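Local coordinates for Mll8374 protein (Mesorhizobium loti, PDB 3B5E) that probably hydrolyses carboxylic ester bonds as a serine carboxylesterase of the alpha/beta-hydrolase fold, at residues T14-P19 / N100-R105; F18-L23 / T58-R63; F72-R77 / Y118-N123. One frame throughout, in Å; residues are numbered along the deposited sequence.

How the interactions relate
The three contacts illustrate how chemistry follows position in an alpha/beta-hydrolase fold. Interaction 1 lies at the surface, where a loop meets helix 85-106 through a salt bridge and a leucine. Interaction 2 is partly buried and joins the edge strand of the main sheet to its neighbour, chiefly by backbone hydrogen bonds. Interaction 3 is buried, and there one asparagine side chain ties the probable nucleophile elbow to a loop. Interactions 1 and 2 start from the same part of the chain, sharing Phe18 and Pro19, and Arg105 NH1 probably hydrogen-bonds Tyr20 OH between them. Trp74 of interaction 3 packs against both Phe18 and Arg63, so the three contacts touch one another through these side chains.

Interaction 1. Residues T14-P19 / N100-R105; sequences TDLAFP and NEAAKR
Asp15 and Arg105 form an end-on salt bridge in which two guanidinium nitrogens take one carboxylate oxygen each. Arg105 NH1 meets Asp15 OD1 at 3.0 Å with a nearly straight bond, 171° at the hydrogen, and the oxygen lies in the guanidinium plane. The second bond, from Arg105 NH2 to Asp15 OD2, has the same length but is more bent. The two planes are 44° apart, and both oxygens are met from above the carboxylate plane. NH1 also has a second partner, since it is hydrogen-bonded to Tyr20 OH.

Leu16 sits between Glu101 and Arg105, two side chains one helical turn apart. Its CD2 covers one face of the Arg105 guanidinium, while CG comes 3.6 Å from Arg105 NH1; the leucine and arginine chains run alongside each other in opposite senses. CD1 touches the same guanidinium at NH1 and also rests on the helix, 4.3 Å from Ala102 CB. With Arg105 CG anti to the backbone N (chi1 170°) and a bend at chi3, the arginine brings its flat end beneath this leucine and on to the aspartate.

In fold terms, the loop 14-19, which leads into edge strand 20-23 of the central sheet, is here fastened to the C-terminal part of helix 85-106. Phe18 continues the attachment further back along that helix, packing on Phe95 and Phe98.

Glu101 offers its carboxylate to the loop backbone. Ala17 N donates to Glu101 OE1 in a weak and doubtful bond of 3.4 Å, since Glu101 was modelled in two conformers. In this conformer the same oxygen lies 3.6 Å from Leu16 CB, bordering on hydrocarbon as well as on the amide. On the far side of Ala17, its O accepts a weak hydrogen bond from Arg65 NH1.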
loop_
_atom_site.group_PDB
_atom_site.type_symbol
_atom_site.label_atom_id
_atom_site.label_comp_id
_atom_site.label_asym_id
_atom_site.label_seq_id
_atom_site.Cartn_x
_atom_site.Cartn_y
_atom_site.Cartn_z
ATOM N N THR A 14 16.554 10.570 -3.369
ATOM C CA THR A 14 15.686 11.732 -3.349
ATOM C C THR A 14 15.515 12.449 -4.697
ATOM O O THR A 14 14.937 13.520 -4.741
ATOM C CB THR A 14 16.177 12.755 -2.282
ATOM O OG1 THR A 14 17.503 13.167 -2.600
ATOM C CG2 THR A 14 16.167 12.133 -0.888
ATOM N N ASP A 15 15.985 11.867 -5.793
ATOM C CA ASP A 15 15.847 12.546 -7.081
ATOM C C ASP A 15 14.603 12.180 -7.890
ATOM O O ASP A 15 14.383 12.765 -8.953
ATOM C CB ASP A 15 17.089 12.365 -7.935
ATOM C CG ASP A 15 17.509 10.945 -8.043
ATOM O OD1 ASP A 15 16.951 10.103 -7.307
ATOM O OD2 ASP A 15 18.441 10.680 -8.828
ATOM N N LEU A 16 13.775 11.253 -7.401
ATOM C CA LEU A 16 12.474 10.993 -8.026
ATOM C C LEU A 16 11.387 11.740 -7.233
ATOM O O LEU A 16 11.685 12.424 -6.269
ATOM C CB LEU A 16 12.208 9.476 -8.128
ATOM C CG LEU A 16 13.214 8.668 -8.950
ATOM C CD1 LEU A 16 12.801 7.187 -9.099
ATOM C CD2 LEU A 16 13.420 9.317 -10.305
ATOM N N ALA A 17 10.135 11.614 -7.644
ATOM C CA ALA A 17 9.044 12.419 -7.071
ATOM C C ALA A 17 8.808 12.155 -5.584
ATOM O O ALA A 17 8.395 13.052 -4.866
ATOM C CB ALA A 17 7.752 12.200 -7.868
ATOM N N PHE A 18 9.066 10.919 -5.141
ATOM C CA PHE A 18 8.929 10.514 -3.739
ATOM C C PHE A 18 10.270 10.034 -3.232
ATOM O O PHE A 18 10.966 9.330 -3.950
ATOM C CB PHE A 18 7.896 9.363 -3.595
ATOM C CG PHE A 18 6.478 9.805 -3.784
ATOM C CD1 PHE A 18 6.018 10.183 -5.043
ATOM C CD2 PHE A 18 5.608 9.883 -2.709
ATOM C CE1 PHE A 18 4.707 10.611 -5.209
ATOM C CE2 PHE A 18 4.306 10.294 -2.882
ATOM C CZ PHE A 18 3.866 10.679 -4.123
ATOM N N PRO A 19 10.645 10.401 -1.992
ATOM C CA PRO A 19 11.860 9.771 -1.477
ATOM C C PRO A 19 11.638 8.270 -1.238
ATOM O O PRO A 19 10.522 7.850 -0.946
ATOM C CB PRO A 19 12.129 10.502 -0.158
ATOM C CG PRO A 19 11.202 11.641 -0.130
ATOM C CD PRO A 19 10.052 11.313 -1.006
ATOM N N ASN A 100 6.241 4.212 -12.193
ATOM C CA ASN A 100 6.792 3.999 -13.505
ATOM C C ASN A 100 8.288 4.408 -13.604
ATOM O O ASN A 100 9.102 3.653 -14.152
ATOM C CB ASN A 100 5.860 4.649 -14.542
ATOM C CG ASN A 100 4.438 3.973 -14.555
ATOM O OD1 ASN A 100 4.296 2.750 -14.298
ATOM N ND2 ASN A 100 3.396 4.775 -14.802
ATOM N N GLU A 101 8.613 5.587 -13.058
ATOM C CA GLU A 101 9.994 6.088 -12.946
ATOM C C GLU A 101 10.857 5.070 -12.227
ATOM O O GLU A 101 11.892 4.657 -12.735
ATOM C CB GLU A 101 10.091 7.376 -12.112
ATOM C CG GLU A 101 9.462 8.633 -12.641
ATOM C CD GLU A 101 9.833 9.852 -11.775
ATOM O OE1 GLU A 101 9.510 9.894 -10.542
ATOM O OE2 GLU A 101 10.456 10.768 -12.349
ATOM N N ALA A 102 10.427 4.706 -11.020
ATOM C CA ALA A 102 11.166 3.757 -10.178
ATOM C C ALA A 102 11.328 2.399 -10.882
ATOM O O ALA A 102 12.402 1.784 -10.841
ATOM C CB ALA A 102 10.490 3.592 -8.802
ATOM N N ALA A 103 10.272 1.922 -11.543
ATOM C CA ALA A 103 10.359 0.646 -12.277
ATOM C C ALA A 103 11.373 0.689 -13.432
ATOM O O ALA A 103 12.183 -0.243 -13.633
ATOM C CB ALA A 103 8.960 0.230 -12.778
ATOM N N LYS A 104 11.354 1.778 -14.190
ATOM C CA LYS A 104 12.301 1.962 -15.291
ATOM C C LYS A 104 13.748 2.025 -14.770
ATOM O O LYS A 104 14.673 1.400 -15.315
ATOM C CB LYS A 104 11.984 3.250 -16.084
ATOM C CG LYS A 104 10.906 3.113 -17.146
ATOM N N ARG A 105 13.943 2.797 -13.712
ATOM C CA ARG A 105 15.261 3.023 -13.182
ATOM C C ARG A 105 15.933 1.735 -12.646
ATOM O O ARG A 105 17.149 1.538 -12.811
ATOM C CB ARG A 105 15.201 4.077 -12.080
ATOM C CG ARG A 105 16.490 4.168 -11.335
ATOM C CD ARG A 105 16.426 5.220 -10.312
ATOM N NE ARG A 105 16.707 6.537 -10.855
ATOM C CZ ARG A 105 16.793 7.625 -10.092
ATOM N NH1 ARG A 105 16.614 7.543 -8.758
ATOM N NH2 ARG A 105 17.053 8.788 -10.662
#

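Interaction 2. Residues F18-L23 / T58-R63. With EDO (1,2-ethanediol), chain K.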
loop_
_atom_site.group_PDB
_atom_site.type_symbol
_atom_site.label_atom_id
_atom_site.label_comp_id
_atom_site.label_asym_id
_atom_site.label_seq_id
_atom_site.Cartn_x
_atom_site.Cartn_y
_atom_site.Cartn_z
ATOM N N PHE A 18 9.066 10.919 -5.141
ATOM C CA PHE A 18 8.929 10.514 -3.739
ATOM C C PHE A 18 10.270 10.034 -3.232
ATOM O O PHE A 18 10.966 9.330 -3.950
ATOM C CB PHE A 18 7.896 9.363 -3.595
ATOM C CG PHE A 18 6.478 9.805 -3.784
ATOM C CD1 PHE A 18 6.018 10.183 -5.043
ATOM C CD2 PHE A 18 5.608 9.883 -2.709
ATOM C CE1 PHE A 18 4.707 10.611 -5.209
ATOM C CE2 PHE A 18 4.306 10.294 -2.882
ATOM C CZ PHE A 18 3.866 10.679 -4.123
ATOM N N PRO A 19 10.645 10.401 -1.992
ATOM C CA PRO A 19 11.860 9.771 -1.477
ATOM C C PRO A 19 11.638 8.270 -1.238
ATOM O O PRO A 19 10.522 7.850 -0.946
ATOM C CB PRO A 19 12.129 10.502 -0.158
ATOM C CG PRO A 19 11.202 11.641 -0.130
ATOM C CD PRO A 19 10.052 11.313 -1.006
ATOM N N TYR A 20 12.688 7.480 -1.416
ATOM C CA TYR A 20 12.605 6.033 -1.241
ATOM C C TYR A 20 13.936 5.392 -0.973
ATOM O O TYR A 20 14.980 5.941 -1.319
ATOM C CB TYR A 20 11.908 5.337 -2.426
ATOM C CG TYR A 20 12.727 5.330 -3.686
ATOM C CD1 TYR A 20 12.899 6.495 -4.437
ATOM C CD2 TYR A 20 13.386 4.174 -4.087
ATOM C CE1 TYR A 20 13.688 6.495 -5.593
ATOM C CE2 TYR A 20 14.170 4.153 -5.218
ATOM C CZ TYR A 20 14.329 5.304 -5.971
ATOM O OH TYR A 20 15.137 5.226 -7.095
ATOM N N ARG A 21 13.878 4.206 -0.370
ATOM C CA ARG A 21 15.025 3.336 -0.222
ATOM C C ARG A 21 14.748 2.071 -1.047
ATOM O O ARG A 21 13.588 1.598 -1.127
ATOM C CB ARG A 21 15.214 2.945 1.234
ATOM C CG ARG A 21 15.535 4.090 2.132
ATOM C CD ARG A 21 15.610 3.596 3.559
ATOM N NE ARG A 21 15.789 4.718 4.482
ATOM C CZ ARG A 21 16.952 5.248 4.856
ATOM N NH1 ARG A 21 18.119 4.772 4.442
ATOM N NH2 ARG A 21 16.945 6.276 5.683
ATOM N N LEU A 22 15.818 1.518 -1.612
ATOM C CA LEU A 22 15.763 0.304 -2.428
ATOM C C LEU A 22 16.550 -0.791 -1.725
ATOM O O LEU A 22 17.784 -0.686 -1.616
ATOM C CB LEU A 22 16.346 0.529 -3.831
ATOM C CG LEU A 22 16.107 -0.601 -4.859
ATOM C CD1 LEU A 22 14.592 -0.741 -5.261
ATOM C CD2 LEU A 22 16.972 -0.427 -6.075
ATOM N N LEU A 23 15.833 -1.807 -1.252
ATOM C CA LEU A 23 16.423 -2.942 -0.534
ATOM C C LEU A 23 16.296 -4.280 -1.279
ATOM O O LEU A 23 15.363 -4.516 -2.024
ATOM C CB LEU A 23 15.824 -3.040 0.875
ATOM C CG LEU A 23 15.808 -1.771 1.734
ATOM C CD1 LEU A 23 14.551 -0.870 1.576
ATOM C CD2 LEU A 23 15.918 -2.243 3.158
ATOM N N THR A 58 12.906 -7.544 -3.887
ATOM C CA THR A 58 13.280 -6.148 -3.979
ATOM C C THR A 58 12.171 -5.319 -3.323
ATOM O O THR A 58 10.983 -5.444 -3.671
ATOM C CB THR A 58 13.469 -5.732 -5.439
ATOM O OG1 THR A 58 14.467 -6.569 -6.028
ATOM C CG2 THR A 58 13.901 -4.277 -5.516
ATOM N N LEU A 59 12.583 -4.476 -2.380
ATOM C CA LEU A 59 11.695 -3.606 -1.662
ATOM C C LEU A 59 11.921 -2.161 -2.107
ATOM O O LEU A 59 13.059 -1.668 -2.094
ATOM C CB LEU A 59 11.927 -3.729 -0.151
ATOM C CG LEU A 59 11.902 -5.144 0.432
ATOM C CD1 LEU A 59 12.101 -5.039 1.935
ATOM C CD2 LEU A 59 10.605 -5.934 0.084
ATOM N N VAL A 60 10.832 -1.504 -2.517
ATOM C CA VAL A 60 10.791 -0.037 -2.699
ATOM C C VAL A 60 10.063 0.527 -1.489
ATOM O O VAL A 60 8.828 0.484 -1.404
ATOM C CB VAL A 60 10.107 0.423 -4.014
ATOM C CG1 VAL A 60 10.102 1.972 -4.142
ATOM C CG2 VAL A 60 10.755 -0.205 -5.250
ATOM N N ALA A 61 10.837 1.038 -0.541
ATOM C CA ALA A 61 10.292 1.601 0.686
ATOM C C ALA A 61 10.159 3.114 0.464
ATOM O O ALA A 61 11.120 3.856 0.637
ATOM C CB ALA A 61 11.191 1.287 1.841
ATOM N N ALA A 62 8.945 3.537 0.087
ATOM C CA ALA A 62 8.653 4.908 -0.308
ATOM C C ALA A 62 8.215 5.766 0.883
ATOM O O ALA A 62 7.602 5.276 1.849
ATOM C CB ALA A 62 7.606 4.919 -1.384
ATOM N N ARG A 63 8.489 7.057 0.782
ATOM C CA ARG A 63 8.120 8.026 1.831
ATOM C C ARG A 63 7.060 8.992 1.332
ATOM O O ARG A 63 7.182 9.536 0.244
ATOM C CB ARG A 63 9.350 8.811 2.278
ATOM C CG ARG A 63 9.112 9.796 3.450
ATOM C CD ARG A 63 10.281 10.683 3.731
ATOM N NE ARG A 63 11.335 9.935 4.420
ATOM C CZ ARG A 63 12.410 10.476 4.977
ATOM N NH1 ARG A 63 12.635 11.775 4.911
ATOM N NH2 ARG A 63 13.270 9.701 5.608
HETATM C C1 EDO K . 15.551 13.252 6.317
HETATM O O1 EDO K . 15.600 11.891 6.756
HETATM C C2 EDO K . 14.960 14.111 7.428
HETATM O O2 EDO K . 13.568 14.369 7.192
#
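Strands 20-23 and 58-62 run antiparallel, their axes 4.6 Å apart at the closest point, with hydrogen-bonded pairs Arg21-Ala61 and Leu23-Leu59 alternating with non-hydrogen-bonded Tyr20-Ala62 and Leu22-Val60. The pairing extends past the strand end, where Arg63 N donates to Pro19 O at 2.8 Å.

On the face of Tyr20 and Leu22, CD2 of the tyrosine ring comes 4.0 Å from Val60 CG1. Leu22 CD1 touches both Thr58 CG2, at 3.6 Å, and Val60 CG2; with its CG anti to the backbone N (chi1 -169°), the side chain leans back toward the neighbouring strand. Tyr20 OH is hydrogen-bonded to His106 NE2. Leu23 lies on the other face, beside Leu59, and its CD1 reaches Ala61 CB.

At the loop end, Pro19 and the aliphatic part of Arg63 cross at about a right angle, with Pro19 CG 4.1 Å from Arg63 CD. The Phe18 ring turns its edge to the Arg63 carbonyl, CD2 standing 3.4 Å from O, a buried oxygen with no hydrogen-bonding partner. Glu43 forms salt bridges with both Arg21 and Arg63, which probably eases the closeness of two like charges. With an alanine at Arg63 the CD contact and the guanidinium would be gone, which would probably open a gap beside the proline ring and leave Glu43 without one of its two arginine mates.

Strand 20-23, outermost within this chain and antiparallel to its neighbour in an otherwise parallel sheet, is consistent with the antiparallel second strand of the canonical alpha/beta-hydrolase fold.

Interaction 3. Residues F72-R77 / Y118-N123. With SO4 (sulfate ion), chain C; EDO (1,2-ethanediol), chain I.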
loop_
_atom_site.group_PDB
_atom_site.type_symbol
_atom_site.label_atom_id
_atom_site.label_comp_id
_atom_site.label_asym_id
_atom_site.label_seq_id
_atom_site.Cartn_x
_atom_site.Cartn_y
_atom_site.Cartn_z
ATOM N N PHE A 72 5.647 11.261 8.271
ATOM C CA PHE A 72 5.075 11.652 6.997
ATOM C C PHE A 72 3.705 10.987 6.803
ATOM O O PHE A 72 3.326 10.027 7.513
ATOM C CB PHE A 72 6.063 11.312 5.844
ATOM C CG PHE A 72 7.425 11.927 6.050
ATOM C CD1 PHE A 72 7.679 13.224 5.626
ATOM C CD2 PHE A 72 8.429 11.247 6.763
ATOM C CE1 PHE A 72 8.900 13.827 5.895
ATOM C CE2 PHE A 72 9.655 11.848 7.024
ATOM C CZ PHE A 72 9.881 13.136 6.586
ATOM N N ARG A 73 2.974 11.527 5.844
ATOM C CA ARG A 73 1.721 10.959 5.403
ATOM C C ARG A 73 1.583 11.146 3.906
ATOM O O ARG A 73 2.334 11.896 3.299
ATOM C CB ARG A 73 0.542 11.590 6.157
ATOM C CG ARG A 73 0.435 13.143 6.079
ATOM C CD ARG A 73 -0.764 13.666 6.882
ATOM N NE ARG A 73 -1.981 12.999 6.421
ATOM C CZ ARG A 73 -2.667 12.074 7.070
ATOM N NH1 ARG A 73 -2.373 11.743 8.322
ATOM N NH2 ARG A 73 -3.720 11.519 6.473
ATOM N N TRP A 74 0.593 10.457 3.343
ATOM C CA TRP A 74 0.430 10.298 1.897
ATOM C C TRP A 74 -0.502 11.324 1.256
ATOM O O TRP A 74 -0.397 11.609 0.080
ATOM C CB TRP A 74 -0.044 8.861 1.617
ATOM C CG TRP A 74 1.069 7.883 1.974
ATOM C CD1 TRP A 74 1.189 7.151 3.110
ATOM C CD2 TRP A 74 2.234 7.597 1.187
ATOM N NE1 TRP A 74 2.359 6.448 3.101
ATOM C CE2 TRP A 74 3.024 6.698 1.931
ATOM C CE3 TRP A 74 2.701 8.040 -0.057
ATOM C CZ2 TRP A 74 4.211 6.206 1.455
ATOM C CZ3 TRP A 74 3.877 7.551 -0.517
ATOM C CH2 TRP A 74 4.628 6.651 0.240
ATOM N N PHE A 75 -1.439 11.842 2.034
ATOM C CA PHE A 75 -2.350 12.893 1.569
ATOM C C PHE A 75 -2.970 13.585 2.772
ATOM O O PHE A 75 -3.011 13.026 3.854
ATOM C CB PHE A 75 -3.421 12.357 0.588
ATOM C CG PHE A 75 -4.092 11.087 1.025
ATOM C CD1 PHE A 75 -5.116 11.100 1.987
ATOM C CD2 PHE A 75 -3.742 9.863 0.455
ATOM C CE1 PHE A 75 -5.758 9.939 2.362
ATOM C CE2 PHE A 75 -4.349 8.690 0.862
ATOM C CZ PHE A 75 -5.380 8.725 1.821
ATOM N N GLU A 76 -3.465 14.792 2.569
ATOM C CA GLU A 76 -3.921 15.616 3.677
ATOM C C GLU A 76 -5.195 15.068 4.292
ATOM O O GLU A 76 -6.079 14.537 3.605
ATOM C CB GLU A 76 -4.143 17.058 3.208
ATOM C CG GLU A 76 -2.905 17.711 2.628
ATOM C CD GLU A 76 -1.883 18.204 3.672
ATOM O OE1 GLU A 76 -2.055 17.942 4.891
ATOM O OE2 GLU A 76 -0.886 18.858 3.247
ATOM N N ARG A 77 -5.275 15.191 5.610
ATOM C CA ARG A 77 -6.464 14.850 6.348
ATOM C C ARG A 77 -7.212 16.107 6.820
ATOM O O ARG A 77 -6.603 17.081 7.259
ATOM C CB ARG A 77 -6.089 13.990 7.539
ATOM C CG ARG A 77 -7.294 13.481 8.268
ATOM C CD ARG A 77 -6.930 12.477 9.261
ATOM N NE ARG A 77 -6.105 13.053 10.293
ATOM C CZ ARG A 77 -5.878 12.486 11.468
ATOM N NH1 ARG A 77 -6.425 11.318 11.787
ATOM N NH2 ARG A 77 -5.099 13.102 12.342
ATOM N N TYR A 118 -0.006 0.209 4.766
ATOM C CA TYR A 118 -0.576 0.227 6.104
ATOM C C TYR A 118 -1.330 1.512 6.352
ATOM O O TYR A 118 -0.757 2.616 6.270
ATOM C CB TYR A 118 0.519 0.054 7.134
ATOM C CG TYR A 118 0.073 0.213 8.582
ATOM C CD1 TYR A 118 -1.080 -0.402 9.056
ATOM C CD2 TYR A 118 0.839 0.971 9.481
ATOM C CE1 TYR A 118 -1.468 -0.267 10.371
ATOM C CE2 TYR A 118 0.466 1.121 10.784
ATOM C CZ TYR A 118 -0.714 0.527 11.231
ATOM O OH TYR A 118 -1.076 0.652 12.549
ATOM N N SER A 119 -2.630 1.344 6.637
ATOM C CA SER A 119 -3.507 2.416 7.084
ATOM C C SER A 119 -3.545 3.537 6.010
ATOM O O SER A 119 -3.989 3.272 4.895
ATOM C CB SER A 119 -3.096 2.853 8.486
ATOM O OG SER A 119 -4.157 3.510 9.139
ATOM N N ASN A 120 -3.116 4.755 6.332
ATOM C CA ASN A 120 -3.018 5.830 5.335
ATOM C C ASN A 120 -2.311 5.348 4.052
ATOM O O ASN A 120 -2.763 5.622 2.954
ATOM C CB ASN A 120 -2.300 7.019 5.956
ATOM C CG ASN A 120 -2.242 8.243 5.041
ATOM O OD1 ASN A 120 -1.195 8.850 4.935
ATOM N ND2 ASN A 120 -3.357 8.604 4.399
ATOM N N GLY A 121 -1.232 4.568 4.199
ATOM C CA GLY A 121 -0.549 4.011 3.028
ATOM C C GLY A 121 -1.384 3.031 2.215
ATOM O O GLY A 121 -1.281 2.998 0.989
ATOM N N ALA A 122 -2.188 2.212 2.903
ATOM C CA ALA A 122 -3.156 1.291 2.250
ATOM C C ALA A 122 -4.170 2.111 1.466
ATOM O O ALA A 122 -4.608 1.680 0.394
ATOM C CB ALA A 122 -3.879 0.387 3.267
ATOM N N ASN A 123 -4.538 3.277 1.992
ATOM C CA ASN A 123 -5.578 4.081 1.373
ATOM C C ASN A 123 -5.048 4.844 0.154
ATOM O O ASN A 123 -5.792 5.163 -0.754
ATOM C CB ASN A 123 -6.252 4.981 2.422
ATOM C CG ASN A 123 -6.795 4.165 3.603
ATOM O OD1 ASN A 123 -7.208 3.008 3.414
ATOM N ND2 ASN A 123 -6.758 4.733 4.806
HETATM S S SO4 C . -4.780 8.637 9.005
HETATM O O1 SO4 C . -4.809 8.613 7.564
HETATM O O2 SO4 C . -3.721 9.458 9.557
HETATM O O3 SO4 C . -4.485 7.353 9.503
HETATM O O4 SO4 C . -6.035 9.184 9.503
HETATM C C1 EDO I . -7.067 5.427 8.187
HETATM O O1 EDO I . -5.669 5.605 8.042
HETATM C C2 EDO I . -7.379 3.961 8.459
HETATM O O2 EDO I . -7.417 3.130 7.278
#
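Asn120 meets Trp74 through the contact's one hydrogen bond: Trp74 N donates to Asn120 OD1 at 2.9 Å, 168° at the hydrogen. The amide reaches the loop because chi1 of Asn120, -175°, sets CG opposite the backbone N. A second set of polar bonds shapes that loop from within, as Arg73 NE and NH2 both grip Phe75 O side-on.

Aromatic contacts flank the amide. Asn120 ND2 stands over one face of the Phe75 ring, 3.3 Å from CZ and offset toward the rim, with amide and ring planes 72° apart; Asn123 CB meets the edge of the same ring. Trp74 CD1 lies 3.6 Å from Gly121 CA, and its NE1 is bonded to His37 O.

Ionic contacts lie alongside. Arg73 NH1 binds sulfate O2 at 2.9 Å and NH2 binds O1, while Asn120 crosses one guanidinium face.

Ser119, the probable nucleophile of a GxSxG elbow, is hydrogen-bonded to His199, consistent with a Ser-His-Asp triad completed by Asp169. Fixing the next residue's side chain to the Trp74 amide therefore ties the elbow to its surroundings, and the sulfate, probably from the crystallisation liquor, indicates that Arg73 can hold an anion beside the probable active site.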